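Beta-glucosidase (Saccharopolyspora erythraea D, PDB 5M6G) probably hydrolyses terminal, non-reducing beta-D-glucosyl residues, releasing beta-D-glucose, as a two-domain enzyme of glycosyl hydrolase family 3. Local coordinates at residues Ala179-Val184 against Ala230-Gly235; Ala206-Val211 against Arg264-Arg269; Leu514-Glu519 against Leu544-Glu549. All coordinates share one frame; numbering follows the deposited sequence. Where two conformers were deposited one is given.

Contact 1: residues Ala179-Val184 against Ala230-Gly235. With SOR (sorbitol), chain L.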
loop_
_atom_site.group_PDB
_atom_site.type_symbol
_atom_site.label_atom_id
_atom_site.label_comp_id
_atom_site.label_asym_id
_atom_site.label_seq_id
_atom_site.Cartn_x
_atom_site.Cartn_y
_atom_site.Cartn_z
ATOM N N ALA A 179 -6.127 0.520 -0.721
ATOM C CA ALA A 179 -5.283 1.352 0.130
ATOM C C ALA A 179 -6.190 2.207 1.010
ATOM O O ALA A 179 -7.266 2.626 0.565
ATOM C CB ALA A 179 -4.350 2.246 -0.724
ATOM N N PRO A 180 -5.753 2.516 2.240
ATOM C CA PRO A 180 -4.447 2.198 2.844
ATOM C C PRO A 180 -4.369 0.885 3.627
ATOM O O PRO A 180 -5.373 0.437 4.197
ATOM C CB PRO A 180 -4.236 3.365 3.808
ATOM C CG PRO A 180 -5.628 3.655 4.308
ATOM C CD PRO A 180 -6.492 3.510 3.042
ATOM N N CYS A 181 -3.183 0.281 3.664
ATOM C CA CYS A 181 -2.897 -0.710 4.698
ATOM C C CYS A 181 -2.912 -0.012 6.053
ATOM O O CYS A 181 -2.066 0.852 6.315
ATOM C CB CYS A 181 -1.533 -1.391 4.479
ATOM S SG CYS A 181 -1.267 -3.039 5.327
ATOM N N VAL A 182 -3.889 -0.349 6.897
ATOM C CA VAL A 182 -3.938 0.115 8.275
ATOM C C VAL A 182 -3.366 -0.938 9.220
ATOM O O VAL A 182 -3.526 -0.844 10.443
ATOM C CB VAL A 182 -5.366 0.532 8.667
ATOM C CG1 VAL A 182 -5.891 1.594 7.679
ATOM C CG2 VAL A 182 -6.307 -0.679 8.717
ATOM N N CYS A 183 -2.708 -1.950 8.655
ATOM C CA CYS A 183 -1.915 -2.924 9.386
ATOM C C CYS A 183 -0.996 -2.249 10.394
ATOM O O CYS A 183 -0.332 -1.259 10.081
ATOM C CB CYS A 183 -1.092 -3.741 8.378
ATOM S SG CYS A 183 -0.158 -2.767 7.058
ATOM N N VAL A 184 -0.963 -2.799 11.607
ATOM C CA VAL A 184 -0.050 -2.366 12.661
ATOM C C VAL A 184 1.045 -3.422 12.733
ATOM O O VAL A 184 0.835 -4.507 13.281
ATOM C CB VAL A 184 -0.779 -2.207 13.998
ATOM C CG1 VAL A 184 0.187 -1.799 15.077
ATOM C CG2 VAL A 184 -1.901 -1.185 13.865
ATOM N N ALA A 230 -9.685 -0.043 3.662
ATOM C CA ALA A 230 -8.930 -0.362 4.869
ATOM C C ALA A 230 -8.555 -1.840 4.823
ATOM O O ALA A 230 -9.432 -2.702 4.709
ATOM C CB ALA A 230 -9.735 -0.029 6.124
ATOM N N LYS A 231 -7.255 -2.135 4.890
ATOM C CA LYS A 231 -6.775 -3.519 4.820
ATOM C C LYS A 231 -5.588 -3.741 5.774
ATOM O O LYS A 231 -4.932 -2.781 6.173
ATOM C CB LYS A 231 -6.369 -3.876 3.381
ATOM C CG LYS A 231 -5.085 -3.210 2.889
ATOM C CD LYS A 231 -4.871 -3.444 1.378
ATOM C CE LYS A 231 -3.437 -3.033 0.951
ATOM N NZ LYS A 231 -3.195 -3.329 -0.500
ATOM N N HIS A 232 -5.296 -4.986 6.147
ATOM C CA HIS A 232 -6.139 -6.151 5.920
ATOM C C HIS A 232 -6.791 -6.552 7.250
ATOM O O HIS A 232 -6.108 -6.736 8.263
ATOM C CB HIS A 232 -5.330 -7.321 5.362
ATOM C CG HIS A 232 -4.441 -6.956 4.213
ATOM N ND1 HIS A 232 -3.215 -6.347 4.383
ATOM C CD2 HIS A 232 -4.594 -7.127 2.877
ATOM C CE1 HIS A 232 -2.655 -6.149 3.200
ATOM N NE2 HIS A 232 -3.469 -6.618 2.272
ATOM N N TYR A 233 -8.112 -6.689 7.230
ATOM C CA TYR A 233 -8.912 -6.962 8.418
ATOM C C TYR A 233 -8.855 -8.436 8.820
ATOM O O TYR A 233 -9.265 -9.280 8.029
ATOM C CB TYR A 233 -10.376 -6.549 8.140
ATOM C CG TYR A 233 -11.273 -6.678 9.348
ATOM C CD1 TYR A 233 -11.395 -5.632 10.251
ATOM C CD2 TYR A 233 -11.974 -7.852 9.601
ATOM C CE1 TYR A 233 -12.193 -5.749 11.387
ATOM C CE2 TYR A 233 -12.776 -7.983 10.743
ATOM C CZ TYR A 233 -12.880 -6.920 11.622
ATOM O OH TYR A 233 -13.663 -6.997 12.750
ATOM N N VAL A 234 -8.360 -8.781 10.017
ATOM C CA VAL A 234 -7.730 -7.872 10.976
ATOM C C VAL A 234 -6.610 -8.651 11.659
ATOM O O VAL A 234 -6.704 -9.868 11.829
ATOM C CB VAL A 234 -8.749 -7.299 12.010
ATOM C CG1 VAL A 234 -9.518 -8.420 12.715
ATOM C CG2 VAL A 234 -8.058 -6.377 13.031
ATOM N N GLY A 235 -5.536 -7.954 12.024
ATOM C CA GLY A 235 -4.406 -8.582 12.683
ATOM C C GLY A 235 -3.280 -9.006 11.772
ATOM O O GLY A 235 -2.430 -9.798 12.195
HETATM C C1 SOR L . -3.282 -6.915 -0.838
HETATM C C2 SOR L . -3.375 -6.564 -2.313
HETATM C C3 SOR L . -3.380 -7.853 -3.127
HETATM C C4 SOR L . -3.114 -7.573 -4.604
HETATM C C5 SOR L . -2.562 -8.788 -5.354
HETATM C C6 SOR L . -2.002 -8.307 -6.689
HETATM O O1 SOR L . -2.743 -5.841 -0.106
HETATM O O2 SOR L . -4.560 -5.825 -2.555
HETATM O O3 SOR L . -4.636 -8.464 -2.978
HETATM O O4 SOR L . -4.304 -7.132 -5.228
HETATM O O5 SOR L . -1.555 -9.463 -4.611
HETATM O O6 SOR L . -1.139 -9.278 -7.243
#
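The sorbitol-occupied pocket of the N-terminal domain, probably the glucose site, takes two neighbouring residues from this contact, Lys231 and His232, and the disulfide-bearing loop 179-184 lies against the strand that presents them. Backbone bonds set the pairing: Lys231 N donates to Pro180 O at 3.3 Å, and Val182 N donates to Lys231 O at 2.7 Å, the donor nearly on the C=O axis of Lys231 but the N-H bent (140°). Cys181 is thereby bridged to Lys231. Val182 CG2 packs on Ala230 CB. A disulfide spanning a single intervening residue joins Cys181 SG to Cys183 SG (2.1 Å), and Cys181 SG approaches His232 ND1 obliquely at 4.0 Å.

The peptide before His232 is cis, and both side chains reach the same sorbitol hydroxyl. Lys231 has CG between its backbone N and carbonyl carbon (chi1 72°) and runs extended from there, so that NZ arrives 2.6 Å from sorbitol O1. NZ is also hydrogen-bonded to Phe178 O. His232 NE2 meets O1 at 2.6 Å near the plane of the ring, while Lys231 CG lies over the centre of one ring face, 3.7 Å above the plane. The other ring nitrogen, ND1, is hydrogen-bonded to Asp236 OD2, so the ring's rotation is probably fixed. Asp129, Arg192 and Asp310 also hydrogen-bond the sorbitol. The Lys-His pair joined by a cis peptide is typical of the family 3 glucosidase sugar-binding pocket.

Contact 2: residues Ala206-Val211 against Arg264-Arg269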
loop_
_atom_site.group_PDB
_atom_site.type_symbol
_atom_site.label_atom_id
_atom_site.label_comp_id
_atom_site.label_asym_id
_atom_site.label_seq_id
_atom_site.Cartn_x
_atom_site.Cartn_y
_atom_site.Cartn_z
ATOM N N ALA A 206 -3.995 7.515 13.096
ATOM C CA ALA A 206 -3.837 8.889 12.646
ATOM C C ALA A 206 -3.694 8.964 11.135
ATOM O O ALA A 206 -4.196 9.906 10.506
ATOM C CB ALA A 206 -2.622 9.525 13.329
ATOM N N MET A 207 -3.046 7.980 10.527
ATOM C CA MET A 207 -2.787 8.049 9.100
ATOM C C MET A 207 -3.939 7.502 8.254
ATOM O O MET A 207 -3.813 7.439 7.027
ATOM C CB MET A 207 -1.480 7.337 8.757
ATOM C CG MET A 207 -0.268 7.923 9.480
ATOM S SD MET A 207 -0.103 9.697 9.195
ATOM C CE MET A 207 1.607 9.931 9.723
ATOM N N THR A 208 -5.057 7.125 8.874
ATOM C CA THR A 208 -6.236 6.841 8.071
ATOM C C THR A 208 -6.770 8.102 7.411
ATOM O O THR A 208 -7.716 8.021 6.622
ATOM C CB THR A 208 -7.339 6.178 8.921
ATOM O OG1 THR A 208 -7.785 7.094 9.929
ATOM C CG2 THR A 208 -6.826 4.907 9.574
ATOM N N SER A 209 -6.177 9.265 7.708
ATOM C CA SER A 209 -6.409 10.450 6.894
ATOM C C SER A 209 -6.167 10.180 5.409
ATOM O O SER A 209 -6.690 10.913 4.563
ATOM C CB SER A 209 -5.513 11.589 7.389
ATOM O OG SER A 209 -4.160 11.315 7.088
ATOM N N ALA A 210 -5.396 9.141 5.070
ATOM C CA ALA A 210 -5.285 8.720 3.674
ATOM C C ALA A 210 -6.655 8.437 3.069
ATOM O O ALA A 210 -6.882 8.690 1.876
ATOM C CB ALA A 210 -4.403 7.480 3.564
ATOM N N VAL A 211 -7.576 7.896 3.875
ATOM C CA VAL A 211 -8.927 7.599 3.391
ATOM C C VAL A 211 -9.628 8.882 2.971
ATOM O O VAL A 211 -10.279 8.952 1.915
ATOM C CB VAL A 211 -9.734 6.866 4.479
ATOM C CG1 VAL A 211 -11.205 6.698 4.039
ATOM C CG2 VAL A 211 -9.112 5.514 4.792
ATOM N N ARG A 264 -11.549 1.108 13.080
ATOM C CA ARG A 264 -12.594 1.974 13.622
ATOM C C ARG A 264 -12.456 3.397 13.089
ATOM O O ARG A 264 -13.441 4.014 12.668
ATOM C CB ARG A 264 -12.529 1.963 15.155
ATOM C CG ARG A 264 -13.827 2.276 15.861
ATOM C CD ARG A 264 -13.637 2.335 17.385
ATOM N NE ARG A 264 -13.296 1.046 17.986
ATOM C CZ ARG A 264 -14.199 0.159 18.389
ATOM N NH1 ARG A 264 -15.490 0.425 18.240
ATOM N NH2 ARG A 264 -13.823 -0.990 18.941
ATOM N N GLU A 265 -11.229 3.937 13.106
ATOM C CA GLU A 265 -10.993 5.283 12.591
ATOM C C GLU A 265 -11.276 5.378 11.097
ATOM O O GLU A 265 -11.813 6.387 10.624
ATOM C CB GLU A 265 -9.551 5.713 12.867
ATOM C CG GLU A 265 -9.378 6.467 14.173
ATOM C CD GLU A 265 -10.110 7.792 14.165
ATOM O OE1 GLU A 265 -9.665 8.712 13.443
ATOM O OE2 GLU A 265 -11.136 7.902 14.875
ATOM N N ALA A 266 -10.873 4.367 10.328
ATOM C CA ALA A 266 -11.127 4.420 8.889
ATOM C C ALA A 266 -12.622 4.416 8.618
ATOM O O ALA A 266 -13.109 5.146 7.750
ATOM C CB ALA A 266 -10.442 3.250 8.184
ATOM N N ILE A 267 -13.373 3.627 9.391
ATOM C CA ILE A 267 -14.826 3.593 9.248
ATOM C C ILE A 267 -15.436 4.944 9.612
ATOM O O ILE A 267 -16.325 5.445 8.917
ATOM C CB ILE A 267 -15.397 2.448 10.103
ATOM C CG1 ILE A 267 -14.975 1.100 9.506
ATOM C CG2 ILE A 267 -16.917 2.553 10.231
ATOM C CD1 ILE A 267 -15.193 -0.082 10.443
ATOM N N ALA A 268 -14.957 5.566 10.694
ATOM C CA ALA A 268 -15.442 6.894 11.061
ATOM C C ALA A 268 -15.211 7.912 9.951
ATOM O O ALA A 268 -16.024 8.827 9.765
ATOM C CB ALA A 268 -14.766 7.364 12.352
ATOM N N ARG A 269 -14.114 7.775 9.201
ATOM C CA ARG A 269 -13.854 8.655 8.069
ATOM C C ARG A 269 -14.661 8.290 6.836
ATOM O O ARG A 269 -14.577 9.005 5.829
ATOM C CB ARG A 269 -12.364 8.649 7.721
ATOM C CG ARG A 269 -11.515 9.371 8.730
ATOM C CD ARG A 269 -10.040 9.245 8.381
ATOM N NE ARG A 269 -9.197 9.902 9.371
ATOM C CZ ARG A 269 -8.912 11.200 9.351
ATOM N NH1 ARG A 269 -9.407 11.972 8.391
ATOM N NH2 ARG A 269 -8.136 11.721 10.286
#
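Thr208 and Arg269 meet where the start of helix 209-215 packs beside the end of helix 261-268, in the N-terminal domain of the TIM-barrel clan. Thr208 lies in a type I turn from Ala206 to Ser209, and its side chain is directed at the second helix. With OG1 between the backbone N and the carbonyl carbon (chi1 64°), the hydroxyl faces the arginine and CG2 is left to rest on Ala266 CB at 4.2 Å. The Arg269 chain is extended from CG to NE (chi2 176°, chi3 -178°), which carries the guanidinium across to the turn. Its CD comes 3.2 Å from Thr208 O, and Arg269 NE makes a weak, bent bond to Thr208 OG1 (3.2 Å), near the guanidinium plane. The stronger polar partners lie just outside: Ser205 O for Thr208 OG1, and Thr212 OG1 for Arg269 NH1.

Deeper in, Val211 divides its branches, CG2 touching Ala266 CB and CG1 touching Arg269 CB, both at 4.3 Å. The Ser209 hydroxyl turns to Pro155 O, leaving its backbone side to the arginine: Ser209 CA sits 3.5 Å above the guanidinium plane, over the centre of one face.

Contact 3: residues Leu514-Glu519 against Leu544-Glu549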
loop_
_atom_site.group_PDB
_atom_site.type_symbol
_atom_site.label_atom_id
_atom_site.label_comp_id
_atom_site.label_asym_id
_atom_site.label_seq_id
_atom_site.Cartn_x
_atom_site.Cartn_y
_atom_site.Cartn_z
ATOM N N LEU A 514 18.176 -9.799 9.660
ATOM C CA LEU A 514 17.998 -8.484 9.052
ATOM C C LEU A 514 19.286 -7.665 9.036
ATOM O O LEU A 514 19.226 -6.438 8.917
ATOM C CB LEU A 514 16.891 -7.698 9.761
ATOM C CG LEU A 514 15.465 -8.108 9.364
ATOM C CD1 LEU A 514 14.424 -7.517 10.304
ATOM C CD2 LEU A 514 15.168 -7.701 7.928
ATOM N N GLY A 515 20.446 -8.305 9.147
ATOM C CA GLY A 515 21.689 -7.572 9.041
ATOM C C GLY A 515 21.966 -7.109 7.621
ATOM O O GLY A 515 21.390 -7.590 6.649
ATOM N N LEU A 516 22.875 -6.147 7.495
ATOM C CA LEU A 516 23.297 -5.719 6.168
ATOM C C LEU A 516 23.945 -6.883 5.430
ATOM O O LEU A 516 24.689 -7.672 6.018
ATOM C CB LEU A 516 24.278 -4.546 6.277
ATOM C CG LEU A 516 23.711 -3.254 6.863
ATOM C CD1 LEU A 516 24.828 -2.249 7.090
ATOM C CD2 LEU A 516 22.666 -2.694 5.912
ATOM N N ASP A 517 23.652 -6.998 4.136
ATOM C CA ASP A 517 24.273 -8.045 3.342
ATOM C C ASP A 517 25.769 -7.766 3.181
ATOM O O ASP A 517 26.308 -6.751 3.649
ATOM C CB ASP A 517 23.562 -8.206 1.995
ATOM C CG ASP A 517 23.637 -6.972 1.108
ATOM O OD1 ASP A 517 24.543 -6.132 1.275
ATOM O OD2 ASP A 517 22.784 -6.860 0.199
ATOM N N GLU A 518 26.464 -8.689 2.521
ATOM C CA GLU A 518 27.918 -8.590 2.528
ATOM C C GLU A 518 28.396 -7.456 1.637
ATOM O O GLU A 518 29.438 -6.851 1.912
ATOM C CB GLU A 518 28.544 -9.931 2.134
ATOM C CG GLU A 518 28.379 -10.976 3.249
ATOM C CD GLU A 518 29.406 -12.098 3.201
ATOM O OE1 GLU A 518 30.096 -12.241 2.165
ATOM O OE2 GLU A 518 29.539 -12.823 4.217
ATOM N N GLU A 519 27.633 -7.123 0.598
ATOM C CA GLU A 519 28.004 -5.991 -0.238
ATOM C C GLU A 519 27.934 -4.688 0.546
ATOM O O GLU A 519 28.870 -3.877 0.506
ATOM C CB GLU A 519 27.107 -5.922 -1.474
ATOM C CG GLU A 519 27.328 -4.635 -2.272
ATOM C CD GLU A 519 26.407 -4.493 -3.483
ATOM O OE1 GLU A 519 26.504 -3.446 -4.156
ATOM O OE2 GLU A 519 25.602 -5.414 -3.770
ATOM N N LEU A 544 16.825 -2.317 10.220
ATOM C CA LEU A 544 17.781 -3.367 9.906
ATOM C C LEU A 544 18.719 -3.551 11.089
ATOM O O LEU A 544 18.939 -2.626 11.875
ATOM C CB LEU A 544 18.592 -3.038 8.640
ATOM C CG LEU A 544 17.802 -2.861 7.349
ATOM C CD1 LEU A 544 18.773 -2.579 6.184
ATOM C CD2 LEU A 544 16.910 -4.072 7.053
ATOM N N ASP A 545 19.277 -4.752 11.206
ATOM C CA ASP A 545 20.095 -5.131 12.360
ATOM C C ASP A 545 21.508 -4.582 12.174
ATOM O O ASP A 545 22.335 -5.182 11.484
ATOM C CB ASP A 545 20.091 -6.646 12.506
ATOM C CG ASP A 545 20.636 -7.113 13.842
ATOM O OD1 ASP A 545 20.928 -6.266 14.718
ATOM O OD2 ASP A 545 20.752 -8.342 14.012
ATOM N N ILE A 546 21.786 -3.428 12.789
ATOM C CA ILE A 546 23.012 -2.676 12.549
ATOM C C ILE A 546 23.758 -2.344 13.827
ATOM O O ILE A 546 24.751 -1.613 13.774
ATOM C CB ILE A 546 22.718 -1.373 11.788
ATOM C CG1 ILE A 546 21.742 -0.543 12.631
ATOM C CG2 ILE A 546 22.196 -1.668 10.388
ATOM C CD1 ILE A 546 21.490 0.799 12.117
ATOM N N ALA A 547 23.281 -2.812 14.983
ATOM C CA ALA A 547 23.828 -2.347 16.255
ATOM C C ALA A 547 25.308 -2.668 16.396
ATOM O O ALA A 547 26.030 -1.952 17.097
ATOM C CB ALA A 547 23.051 -2.958 17.421
ATOM N N GLY A 548 25.780 -3.737 15.754
ATOM C CA GLY A 548 27.180 -4.088 15.879
ATOM C C GLY A 548 28.109 -3.185 15.096
ATOM O O GLY A 548 29.315 -3.176 15.364
ATOM N N GLU A 549 27.572 -2.418 14.138
ATOM C CA GLU A 549 28.373 -1.567 13.266
ATOM C C GLU A 549 28.129 -0.076 13.439
ATOM O O GLU A 549 28.991 0.712 13.038
ATOM C CB GLU A 549 28.125 -1.909 11.784
ATOM C CG GLU A 549 28.603 -3.295 11.366
ATOM C CD GLU A 549 27.642 -4.390 11.791
ATOM O OE1 GLU A 549 26.537 -4.456 11.211
ATOM O OE2 GLU A 549 27.979 -5.172 12.710
HETATM O O HOH W 1 20.074 -10.071 11.875
HETATM O O HOH W 2 24.464 -5.367 9.802
#
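Leu514 and Asp545 make the direct bond of this contact: Asp545 N donates to Leu514 O at 2.8 Å, with a nearly straight N-H...O angle of 165°. The donor stands well above the carbonyl plane of Leu514, 59° out of it. Gly515 CA approaches Asp545 O at 3.5 Å in a CA-H...O contact.

Apolar side chains pack alongside this bond. Leu544 is held between two leucines and crosses each at about a right angle, its CD2 against Leu514 CD2 at 4.1 Å and its CD1 against Leu516 CD2 at 3.9 Å. Leu516 CG also meets Ile546 CG2 at 4.2 Å.

Two waters form the next shell. One accepts from Leu514 N and donates to Asp545 OD2, whose carboxylate is swung to that side with CG anti to the backbone N (chi1 -167°); the same oxygen takes a weak bond from Phe591 N. The other accepts from Leu516 N and donates hydrogen bonds to Asp545 O and Glu549 OE1, the latter at 2.7 Å, so it replaces a direct link where Leu516 N and Asp545 O stand 4.1 Å apart.

Farther out, Asp517 N-caps helix 518-528 through OD1 to Asp520 N, and its OD2 forms a salt bridge with Lys436. One loop thus leads into that helix and the other joins strands 534-539 and 555-560 of the mixed sheet, as in the alpha/beta C-terminal domain of family 3.

Overall arrangement
Contacts 1 and 2 lie together in the N-terminal domain, their centres 11 Å apart, and interlock along the chain: their segments alternate, with helix 209-215 being the element before strand 229-233. They touch through Pro180 CD and Val211 CG2 (3.7 Å) and through Ala230 CB and Ala266 CB (3.9 Å), so the helix pair of contact 2 packs behind the strand and loop that carry the sorbitol-binding residues. Contact 3 follows later in the sequence, in the C-terminal domain, among loops attached to its mixed sheet. Its centre is 29 Å from contact 1 and 35 Å from contact 2, with no touch. The three contacts thus sample both domains.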